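Local coordinates for prophenoloxidase b (Marsupenaeus japonicus, PDB 3WKY), which probably oxidises phenols, hydroxylating monophenols and converting o-diphenols at a type 3 dicopper centre, once this inactive precursor has been activated, at residues Leu14-Tyr19 / Asp130-Pro135; Lys81-Val86 / Leu113-His118; Tyr634-Arg639 / Glu646-Glu651. All blocks are in the same frame, centred on the assembly; numbering follows the deposited sequence. Where two conformers were deposited one is given.

Contact 1 (Leu14-Tyr19 / Asp130-Pro135); sequences LFYLPY and DTPPLP
Pro132 points CD at the face of Phe15, a CH-pi contact that ties the N-terminal loop between helices 9-12 and 22-29 to the linker running from helix 109-122 into helix 134-137 of this hemocyanin-type fold. Pro132 CD sits almost over the middle of the aromatic ring, 3.7 Å from the Phe15 centroid and only 12° off the normal. Its neighbour CG lies nearer the root of the side chain, with Pro132 CG 3.5 Å from Phe15 CG and 3.6 Å from Phe15 CB. The two side chains cross at about a right angle instead of lying flat on each other. Phe15 is presented this way because its CG is anti to the carbonyl carbon (chi1 -70°).

The remaining apolar contacts are looser. Pro132 CB meets the edge of the Tyr16 ring, 4.2 Å from Tyr16 CE1, so the proline ring touches two successive aromatic side chains. Tyr16 lies beside a bound N-acetylglucosamine.

Polar groups of the linker turn elsewhere: Thr131 OG1 bonds Pro128 O, and Pro132 O receives Tyr117 OH from helix 109-122. Phe15 itself is buried and packs edge-to-face with Tyr117. Exchanging Phe15 for an alanine would probably cost Pro132 CD its aromatic face and open a gap between the loop and Tyr117. At the far end of the phenyl ring the methyl group of Thr131 approaches obliquely, Thr131 CG2 standing 4.0 Å from Phe15 CZ.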
loop_
_atom_site.group_PDB
_atom_site.type_symbol
_atom_site.label_atom_id
_atom_site.label_comp_id
_atom_site.label_asym_id
_atom_site.label_seq_id
_atom_site.Cartn_x
_atom_site.Cartn_y
_atom_site.Cartn_z
ATOM N N LEU A 14 -32.219 47.063 -3.345
ATOM C CA LEU A 14 -30.888 46.989 -2.750
ATOM C C LEU A 14 -30.192 45.670 -3.087
ATOM O O LEU A 14 -28.971 45.576 -3.009
ATOM C CB LEU A 14 -30.974 47.150 -1.237
ATOM C CG LEU A 14 -31.801 48.336 -0.746
ATOM C CD1 LEU A 14 -32.135 48.176 0.729
ATOM C CD2 LEU A 14 -31.065 49.632 -0.982
ATOM N N PHE A 15 -30.977 44.659 -3.452
ATOM C CA PHE A 15 -30.443 43.344 -3.810
ATOM C C PHE A 15 -29.854 43.359 -5.214
ATOM O O PHE A 15 -29.084 42.467 -5.582
ATOM C CB PHE A 15 -31.561 42.291 -3.783
ATOM C CG PHE A 15 -32.076 41.951 -2.400
ATOM C CD1 PHE A 15 -33.071 42.717 -1.796
ATOM C CD2 PHE A 15 -31.607 40.824 -1.727
ATOM C CE1 PHE A 15 -33.560 42.390 -0.536
ATOM C CE2 PHE A 15 -32.094 40.486 -0.463
ATOM C CZ PHE A 15 -33.070 41.270 0.136
ATOM N N TYR A 16 -30.227 44.364 -6.007
ATOM C CA TYR A 16 -29.900 44.368 -7.437
ATOM C C TYR A 16 -28.466 44.794 -7.775
ATOM O O TYR A 16 -27.815 45.489 -6.996
ATOM C CB TYR A 16 -30.900 45.228 -8.214
ATOM C CG TYR A 16 -32.288 44.639 -8.242
ATOM C CD1 TYR A 16 -32.511 43.331 -7.830
ATOM C CD2 TYR A 16 -33.374 45.383 -8.679
ATOM C CE1 TYR A 16 -33.777 42.779 -7.847
ATOM C CE2 TYR A 16 -34.647 44.836 -8.703
ATOM C CZ TYR A 16 -34.840 43.532 -8.282
ATOM O OH TYR A 16 -36.098 42.974 -8.297
ATOM N N LEU A 17 -28.002 44.350 -8.945
ATOM C CA LEU A 17 -26.661 44.650 -9.454
ATOM C C LEU A 17 -25.581 44.624 -8.366
ATOM O O LEU A 17 -24.895 45.621 -8.154
ATOM C CB LEU A 17 -26.666 46.014 -10.162
ATOM C CG LEU A 17 -27.720 46.206 -11.257
ATOM C CD1 LEU A 17 -27.590 47.594 -11.894
ATOM C CD2 LEU A 17 -27.641 45.121 -12.325
ATOM N N PRO A 18 -25.434 43.481 -7.664
ATOM C CA PRO A 18 -24.562 43.453 -6.484
ATOM C C PRO A 18 -23.073 43.632 -6.789
ATOM O O PRO A 18 -22.312 43.946 -5.870
ATOM C CB PRO A 18 -24.835 42.062 -5.877
ATOM C CG PRO A 18 -25.334 41.237 -7.017
ATOM C CD PRO A 18 -26.107 42.185 -7.895
ATOM N N TYR A 19 -22.659 43.438 -8.038
ATOM C CA TYR A 19 -21.249 43.625 -8.384
ATOM C C TYR A 19 -20.959 45.039 -8.884
ATOM O O TYR A 19 -19.815 45.361 -9.209
ATOM C CB TYR A 19 -20.810 42.625 -9.446
ATOM C CG TYR A 19 -20.901 41.177 -9.015
ATOM C CD1 TYR A 19 -19.922 40.608 -8.208
ATOM C CD2 TYR A 19 -21.958 40.377 -9.430
ATOM C CE1 TYR A 19 -20.001 39.279 -7.820
ATOM C CE2 TYR A 19 -22.043 39.050 -9.054
ATOM C CZ TYR A 19 -21.061 38.506 -8.250
ATOM O OH TYR A 19 -21.150 37.182 -7.880
ATOM N N ASP A 130 -40.927 38.349 0.206
ATOM C CA ASP A 130 -40.743 39.563 -0.585
ATOM C C ASP A 130 -39.297 39.760 -1.055
ATOM O O ASP A 130 -38.992 40.749 -1.722
ATOM C CB ASP A 130 -41.192 40.793 0.213
ATOM C CG ASP A 130 -42.685 40.784 0.505
ATOM O OD1 ASP A 130 -43.443 40.313 -0.362
ATOM O OD2 ASP A 130 -43.092 41.233 1.597
ATOM N N THR A 131 -38.399 38.841 -0.701
ATOM C CA THR A 131 -37.033 38.929 -1.217
ATOM C C THR A 131 -37.032 38.461 -2.666
ATOM O O THR A 131 -37.839 37.616 -3.044
ATOM C CB THR A 131 -36.030 38.096 -0.388
ATOM O OG1 THR A 131 -36.435 36.724 -0.386
ATOM C CG2 THR A 131 -35.967 38.596 1.035
ATOM N N PRO A 132 -36.133 39.013 -3.497
ATOM C CA PRO A 132 -36.086 38.543 -4.886
ATOM C C PRO A 132 -35.560 37.113 -4.934
ATOM O O PRO A 132 -34.818 36.732 -4.027
ATOM C CB PRO A 132 -35.077 39.490 -5.547
ATOM C CG PRO A 132 -34.249 40.024 -4.414
ATOM C CD PRO A 132 -35.171 40.101 -3.237
ATOM N N PRO A 133 -35.946 36.339 -5.962
ATOM C CA PRO A 133 -35.394 34.991 -6.143
ATOM C C PRO A 133 -33.886 35.101 -6.283
ATOM O O PRO A 133 -33.404 35.979 -7.009
ATOM C CB PRO A 133 -35.996 34.535 -7.477
ATOM C CG PRO A 133 -37.245 35.363 -7.630
ATOM C CD PRO A 133 -36.906 36.694 -7.023
ATOM N N LEU A 134 -33.147 34.242 -5.595
ATOM C CA LEU A 134 -31.692 34.338 -5.635
ATOM C C LEU A 134 -31.068 34.266 -7.042
ATOM O O LEU A 134 -30.114 34.991 -7.321
ATOM C CB LEU A 134 -31.056 33.318 -4.681
ATOM C CG LEU A 134 -29.557 33.466 -4.410
ATOM C CD1 LEU A 134 -29.208 34.831 -3.806
ATOM C CD2 LEU A 134 -29.132 32.346 -3.470
ATOM N N PRO A 135 -31.596 33.405 -7.936
ATOM C CA PRO A 135 -30.955 33.397 -9.258
ATOM C C PRO A 135 -31.093 34.700 -10.047
ATOM O O PRO A 135 -30.273 34.931 -10.928
ATOM C CB PRO A 135 -31.670 32.258 -9.992
ATOM C CG PRO A 135 -32.101 31.331 -8.898
ATOM C CD PRO A 135 -32.498 32.248 -7.763
#

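Contact 2 (Lys81-Val86 / Leu113-His118); sequences KDLSKV and LAALYH
Leu83 lies along the methyl group of Ala115, and its side chain can be followed outward over that one methyl group. Leu83 CB begins 3.9 Å from Ala115 CB; Leu83 CG comes next, 3.8 Å from the same methyl; Leu83 CD2 finishes the run at 3.7 Å from Ala115 CB. The near-constant spacing means the chain slides alongside the alanine rather than pointing into it, a course set by CG standing anti to the backbone N (chi1 -179°).

Ser84, one residue on, sits where the backbones come closest, its CA 4.6 Å from that of Ala115. Both side chains at this close point are small. Ser84 CB rests 3.7 Å from the carbonyl oxygen Ala115 O, and the hydroxyl Ser84 OG lies near the plane of the His118 imidazole at its edge, 3.4 Å from His118 CD2. This is a packing contact. The hydroxyl turns back to its own helix, where OG is hydrogen-bonded with Val80 O.

His118 reaches across with CG anti to the backbone N (chi1 179°), which brings its CD2 edge to the serine. Its ND1 bonds Leu204 O, near the end of helix 193-205. That helix also supplies His199 and His203 to the dicopper pocket, so His118 touches helix 74-89 and the copper-bearing part of the protein at once.

The short axes of 81-86 and 113-118 approach to 8.5 Å and cross at -50°, close to the value expected for ridges-into-grooves packing with ridges of residues four apart. Small residues at the crossing point pair helices 74-89 and 109-122 in the all-alpha domain of the hemocyanin family.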
loop_
_atom_site.group_PDB
_atom_site.type_symbol
_atom_site.label_atom_id
_atom_site.label_comp_id
_atom_site.label_asym_id
_atom_site.label_seq_id
_atom_site.Cartn_x
_atom_site.Cartn_y
_atom_site.Cartn_z
ATOM N N LYS A 81 -23.313 38.176 10.472
ATOM C CA LYS A 81 -24.064 38.403 11.700
ATOM C C LYS A 81 -23.895 39.854 12.169
ATOM O O LYS A 81 -24.858 40.492 12.610
ATOM C CB LYS A 81 -23.587 37.454 12.790
ATOM C CG LYS A 81 -24.401 37.509 14.074
ATOM C CD LYS A 81 -23.774 36.620 15.147
ATOM C CE LYS A 81 -24.695 36.500 16.348
ATOM N NZ LYS A 81 -24.087 35.666 17.410
ATOM N N ASP A 82 -22.674 40.371 12.066
ATOM C CA ASP A 82 -22.383 41.739 12.507
ATOM C C ASP A 82 -23.050 42.806 11.628
ATOM O O ASP A 82 -23.565 43.797 12.146
ATOM C CB ASP A 82 -20.871 41.984 12.591
ATOM C CG ASP A 82 -20.214 41.232 13.740
ATOM O OD1 ASP A 82 -20.945 40.631 14.557
ATOM O OD2 ASP A 82 -18.963 41.251 13.829
ATOM N N LEU A 83 -23.049 42.605 10.311
ATOM C CA LEU A 83 -23.730 43.520 9.389
ATOM C C LEU A 83 -25.247 43.462 9.537
ATOM O O LEU A 83 -25.916 44.497 9.606
ATOM C CB LEU A 83 -23.353 43.227 7.937
ATOM C CG LEU A 83 -23.981 44.137 6.878
ATOM C CD1 LEU A 83 -23.687 45.609 7.173
ATOM C CD2 LEU A 83 -23.510 43.766 5.474
ATOM N N SER A 84 -25.799 42.253 9.573
ATOM C CA SER A 84 -27.244 42.109 9.703
ATOM C C SER A 84 -27.732 42.718 11.015
ATOM O O SER A 84 -28.856 43.212 11.086
ATOM C CB SER A 84 -27.664 40.638 9.599
ATOM O OG SER A 84 -27.083 39.877 10.637
ATOM N N LYS A 85 -26.891 42.682 12.046
ATOM C CA LYS A 85 -27.256 43.235 13.349
ATOM C C LYS A 85 -27.647 44.706 13.219
ATOM O O LYS A 85 -28.645 45.148 13.792
ATOM C CB LYS A 85 -26.107 43.081 14.348
ATOM C CG LYS A 85 -26.332 43.816 15.677
ATOM C CD LYS A 85 -25.108 43.753 16.574
ATOM C CE LYS A 85 -25.238 44.697 17.766
ATOM N NZ LYS A 85 -26.355 44.315 18.666
ATOM N N VAL A 86 -26.866 45.454 12.446
ATOM C CA VAL A 86 -27.147 46.864 12.214
ATOM C C VAL A 86 -28.430 47.044 11.407
ATOM O O VAL A 86 -29.247 47.906 11.732
ATOM C CB VAL A 86 -25.959 47.572 11.518
ATOM C CG1 VAL A 86 -26.276 49.040 11.271
ATOM C CG2 VAL A 86 -24.702 47.432 12.358
ATOM N N LEU A 113 -25.389 40.741 0.532
ATOM C CA LEU A 113 -26.592 39.993 0.173
ATOM C C LEU A 113 -27.051 39.021 1.251
ATOM O O LEU A 113 -28.249 38.929 1.532
ATOM C CB LEU A 113 -26.394 39.247 -1.151
ATOM C CG LEU A 113 -26.311 40.152 -2.372
ATOM C CD1 LEU A 113 -26.022 39.345 -3.612
ATOM C CD2 LEU A 113 -27.626 40.928 -2.524
ATOM N N ALA A 114 -26.115 38.287 1.848
ATOM C CA ALA A 114 -26.472 37.325 2.895
ATOM C C ALA A 114 -27.100 38.038 4.087
ATOM O O ALA A 114 -28.138 37.617 4.602
ATOM C CB ALA A 114 -25.241 36.533 3.335
ATOM N N ALA A 115 -26.466 39.127 4.514
ATOM C CA ALA A 115 -26.973 39.941 5.620
ATOM C C ALA A 115 -28.383 40.479 5.336
ATOM O O ALA A 115 -29.239 40.512 6.233
ATOM C CB ALA A 115 -25.992 41.096 5.924
ATOM N N LEU A 116 -28.630 40.885 4.092
ATOM C CA LEU A 116 -29.941 41.400 3.698
ATOM C C LEU A 116 -31.023 40.326 3.779
ATOM O O LEU A 116 -32.103 40.551 4.332
ATOM C CB LEU A 116 -29.901 41.958 2.275
ATOM C CG LEU A 116 -29.698 43.461 2.105
ATOM C CD1 LEU A 116 -29.888 43.841 0.644
ATOM C CD2 LEU A 116 -30.672 44.226 2.997
ATOM N N TYR A 117 -30.742 39.151 3.219
ATOM C CA TYR A 117 -31.713 38.054 3.283
ATOM C C TYR A 117 -31.970 37.668 4.734
ATOM O O TYR A 117 -33.119 37.442 5.130
ATOM C CB TYR A 117 -31.228 36.830 2.490
ATOM C CG TYR A 117 -31.479 36.888 0.996
ATOM C CD1 TYR A 117 -32.683 36.468 0.458
ATOM C CD2 TYR A 117 -30.486 37.325 0.119
ATOM C CE1 TYR A 117 -32.911 36.504 -0.913
ATOM C CE2 TYR A 117 -30.703 37.366 -1.253
ATOM C CZ TYR A 117 -31.913 36.956 -1.761
ATOM O OH TYR A 117 -32.123 36.997 -3.125
ATOM N N HIS A 118 -30.910 37.584 5.535
ATOM C CA HIS A 118 -31.079 37.224 6.942
ATOM C C HIS A 118 -31.959 38.248 7.653
ATOM O O HIS A 118 -32.779 37.900 8.516
ATOM C CB HIS A 118 -29.735 37.131 7.663
ATOM C CG HIS A 118 -29.857 36.800 9.115
ATOM N ND1 HIS A 118 -30.571 35.708 9.576
ATOM C CD2 HIS A 118 -29.361 37.409 10.219
ATOM C CE1 HIS A 118 -30.503 35.664 10.892
ATOM N NE2 HIS A 118 -29.771 36.686 11.310
#

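Contact 3 (Tyr634-Arg639 / Glu646-Glu651); sequences YPLERR and EDFVDE. With EDO (1,2-ethanediol), chain N.
Phe648 meets the other segment with the outer rim of its ring, CE2 foremost. Pro635 CG comes in at the edge, near the plane of the ring, 4.4 Å from Phe648 CE2, while Leu636 CD2 approaches Phe648 CE2 obliquely at 4.1 Å. Tyr634 takes its neighbour differently: Pro635 CB lies 3.7 Å above the plane of the tyrosine ring, offset toward the rim, and the tyrosine ring also stacks with Trp630. The third flat group, the Arg639 guanidinium, has carbon C2 of a bound ethanediol in plane at its edge. Diol oxygen O1 comes at it obliquely, 2.7 Å from Arg639 NE; its weak, strongly bent bonds to NE and NH2 belong to one of two deposited arginine conformers and are doubtful. This diol, probably from the crystallisation liquor, is also bonded to Ser640 O and to Gly515 O of a second subunit.

The apolar contact is light, and the backbones stay well apart: Leu636 CA to Phe648 CA, the nearest pair, is 10.3 Å. The phenyl ring reaches nearly halfway across that distance because CG is anti to the backbone N (chi1 -180°), which carries it off the helix toward the loop. The peptide bond before Pro635 is cis, and Pro635 and Leu636, successive residues, both touch the ring.

Leu419 touches both Phe648 and Pro635, and Met655 adds to the packing on Phe648. Leu636 in turn rests on Phe593 of strand 588-598. The arrangement is that of a long connection folded against its own sheet: loop 634-639 and the short helix 645-650 come between strands 588-598 and 655-664 in the chain, two strands that are antiparallel neighbours in the sheet of the Ig-like domain of the hemocyanin family.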
loop_
_atom_site.group_PDB
_atom_site.type_symbol
_atom_site.label_atom_id
_atom_site.label_comp_id
_atom_site.label_asym_id
_atom_site.label_seq_id
_atom_site.Cartn_x
_atom_site.Cartn_y
_atom_site.Cartn_z
ATOM N N TYR A 634 -41.871 12.345 13.454
ATOM C CA TYR A 634 -42.607 11.364 14.251
ATOM C C TYR A 634 -43.732 10.782 13.410
ATOM O O TYR A 634 -44.370 11.506 12.642
ATOM C CB TYR A 634 -43.158 12.042 15.510
ATOM C CG TYR A 634 -44.365 11.378 16.164
ATOM C CD1 TYR A 634 -45.654 11.720 15.792
ATOM C CD2 TYR A 634 -44.203 10.459 17.198
ATOM C CE1 TYR A 634 -46.758 11.139 16.407
ATOM C CE2 TYR A 634 -45.314 9.866 17.818
ATOM C CZ TYR A 634 -46.577 10.219 17.417
ATOM O OH TYR A 634 -47.689 9.638 18.028
ATOM N N PRO A 635 -43.971 9.467 13.530
ATOM C CA PRO A 635 -43.294 8.525 14.427
ATOM C C PRO A 635 -42.192 7.723 13.723
ATOM O O PRO A 635 -41.686 6.757 14.296
ATOM C CB PRO A 635 -44.429 7.568 14.791
ATOM C CG PRO A 635 -45.237 7.486 13.529
ATOM C CD PRO A 635 -45.107 8.831 12.834
ATOM N N LEU A 636 -41.819 8.132 12.515
ATOM C CA LEU A 636 -40.988 7.298 11.653
ATOM C C LEU A 636 -39.489 7.636 11.722
ATOM O O LEU A 636 -38.788 7.561 10.713
ATOM C CB LEU A 636 -41.484 7.386 10.209
ATOM C CG LEU A 636 -42.948 6.939 10.046
ATOM C CD1 LEU A 636 -43.385 7.108 8.601
ATOM C CD2 LEU A 636 -43.108 5.495 10.498
ATOM N N GLU A 637 -39.012 8.009 12.907
ATOM C CA GLU A 637 -37.571 8.146 13.118
ATOM C C GLU A 637 -37.096 7.307 14.300
ATOM O O GLU A 637 -35.950 7.431 14.719
ATOM C CB GLU A 637 -37.157 9.619 13.285
ATOM C CG GLU A 637 -38.261 10.540 13.830
ATOM C CD GLU A 637 -38.660 10.205 15.249
ATOM O OE1 GLU A 637 -39.703 9.526 15.432
ATOM O OE2 GLU A 637 -37.957 10.644 16.190
ATOM N N ARG A 638 -37.959 6.436 14.826
ATOM C CA ARG A 638 -37.522 5.527 15.892
ATOM C C ARG A 638 -37.629 4.065 15.493
ATOM O O ARG A 638 -38.422 3.693 14.629
ATOM C CB ARG A 638 -38.318 5.730 17.198
ATOM C CG ARG A 638 -37.960 6.992 17.967
ATOM C CD ARG A 638 -38.398 6.920 19.422
ATOM N NE ARG A 638 -38.516 8.256 20.006
ATOM C CZ ARG A 638 -39.015 8.504 21.214
ATOM N NH1 ARG A 638 -39.425 7.503 21.991
ATOM N NH2 ARG A 638 -39.111 9.752 21.638
ATOM N N ARG A 639 -36.853 3.227 16.170
ATOM C CA ARG A 639 -36.930 1.803 15.916
ATOM C C ARG A 639 -38.243 1.243 16.463
ATOM O O ARG A 639 -38.898 1.860 17.318
ATOM C CB ARG A 639 -35.743 1.079 16.543
ATOM C CG ARG A 639 -35.727 1.112 18.053
ATOM C CD ARG A 639 -34.363 0.658 18.563
ATOM N NE ARG A 639 -34.478 -0.158 19.765
ATOM C CZ ARG A 639 -34.280 0.289 21.000
ATOM N NH1 ARG A 639 -33.942 1.554 21.212
ATOM N NH2 ARG A 639 -34.412 -0.540 22.028
ATOM N N GLU A 646 -45.732 -2.517 7.094
ATOM C CA GLU A 646 -47.066 -3.135 7.088
ATOM C C GLU A 646 -47.492 -3.606 8.486
ATOM O O GLU A 646 -48.599 -3.281 8.952
ATOM C CB GLU A 646 -47.106 -4.299 6.088
ATOM C CG GLU A 646 -46.987 -3.875 4.618
ATOM C CD GLU A 646 -45.544 -3.721 4.114
ATOM O OE1 GLU A 646 -44.588 -3.698 4.923
ATOM O OE2 GLU A 646 -45.368 -3.616 2.880
ATOM N N ASP A 647 -46.628 -4.370 9.153
ATOM C CA ASP A 647 -46.913 -4.848 10.508
ATOM C C ASP A 647 -47.081 -3.691 11.479
ATOM O O ASP A 647 -47.937 -3.726 12.363
ATOM C CB ASP A 647 -45.806 -5.777 11.024
ATOM C CG ASP A 647 -45.827 -7.148 10.374
ATOM O OD1 ASP A 647 -46.779 -7.452 9.618
ATOM O OD2 ASP A 647 -44.888 -7.929 10.632
ATOM N N PHE A 648 -46.246 -2.670 11.324
ATOM C CA PHE A 648 -46.306 -1.491 12.186
ATOM C C PHE A 648 -47.659 -0.795 12.085
ATOM O O PHE A 648 -48.292 -0.497 13.093
ATOM C CB PHE A 648 -45.189 -0.522 11.782
ATOM C CG PHE A 648 -45.137 0.744 12.600
ATOM C CD1 PHE A 648 -44.639 0.730 13.893
ATOM C CD2 PHE A 648 -45.548 1.955 12.053
ATOM C CE1 PHE A 648 -44.577 1.899 14.656
ATOM C CE2 PHE A 648 -45.485 3.133 12.803
ATOM C CZ PHE A 648 -44.997 3.100 14.107
ATOM N N VAL A 649 -48.103 -0.545 10.861
ATOM C CA VAL A 649 -49.327 0.211 10.610
ATOM C C VAL A 649 -50.561 -0.595 11.033
ATOM O O VAL A 649 -51.568 -0.043 11.494
ATOM C CB VAL A 649 -49.393 0.597 9.109
ATOM C CG1 VAL A 649 -50.784 0.978 8.682
ATOM C CG2 VAL A 649 -48.399 1.729 8.800
ATOM N N ASP A 650 -50.471 -1.912 10.874
ATOM C CA ASP A 650 -51.601 -2.803 11.180
ATOM C C ASP A 650 -51.935 -2.832 12.671
ATOM O O ASP A 650 -53.060 -3.161 13.066
ATOM C CB ASP A 650 -51.310 -4.221 10.678
ATOM C CG ASP A 650 -51.485 -4.357 9.180
ATOM O OD1 ASP A 650 -52.066 -3.439 8.559
ATOM O OD2 ASP A 650 -51.057 -5.394 8.625
ATOM N N GLU A 651 -50.954 -2.490 13.498
ATOM C CA GLU A 651 -51.135 -2.416 14.945
ATOM C C GLU A 651 -51.977 -1.204 15.373
ATOM O O GLU A 651 -52.534 -1.180 16.470
ATOM C CB GLU A 651 -49.755 -2.384 15.633
ATOM C CG GLU A 651 -49.775 -2.371 17.157
ATOM C CD GLU A 651 -50.270 -3.677 17.762
ATOM O OE1 GLU A 651 -50.380 -4.684 17.026
ATOM O OE2 GLU A 651 -50.541 -3.696 18.983
HETATM C C1 EDO N . -36.902 -2.674 19.347
HETATM O O1 EDO N . -36.348 -1.979 20.479
HETATM C C2 EDO N . -35.762 -3.043 18.400
HETATM O O2 EDO N . -35.982 -2.500 17.088
#

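Contacts 1 and 2 lie on one side of the chain's centre, their centres 14 Å apart, and contact 2 is nested in sequence within the loop that contact 1 closes. Tyr117 of helix 109-122 joins them, packing against Thr131, so the N-terminal loop, the helical domain and the lead-in to helix 134-137 pack against one another through this one residue. Contact 3 follows later in the chain, on the opposite side of the centre: its centre is 44 Å from that of contact 1 and 42 Å from that of contact 2. It belongs to the Ig-like domain and touches neither, so contact 3 is packed separately from the joined pair within the hemocyanin-type architecture.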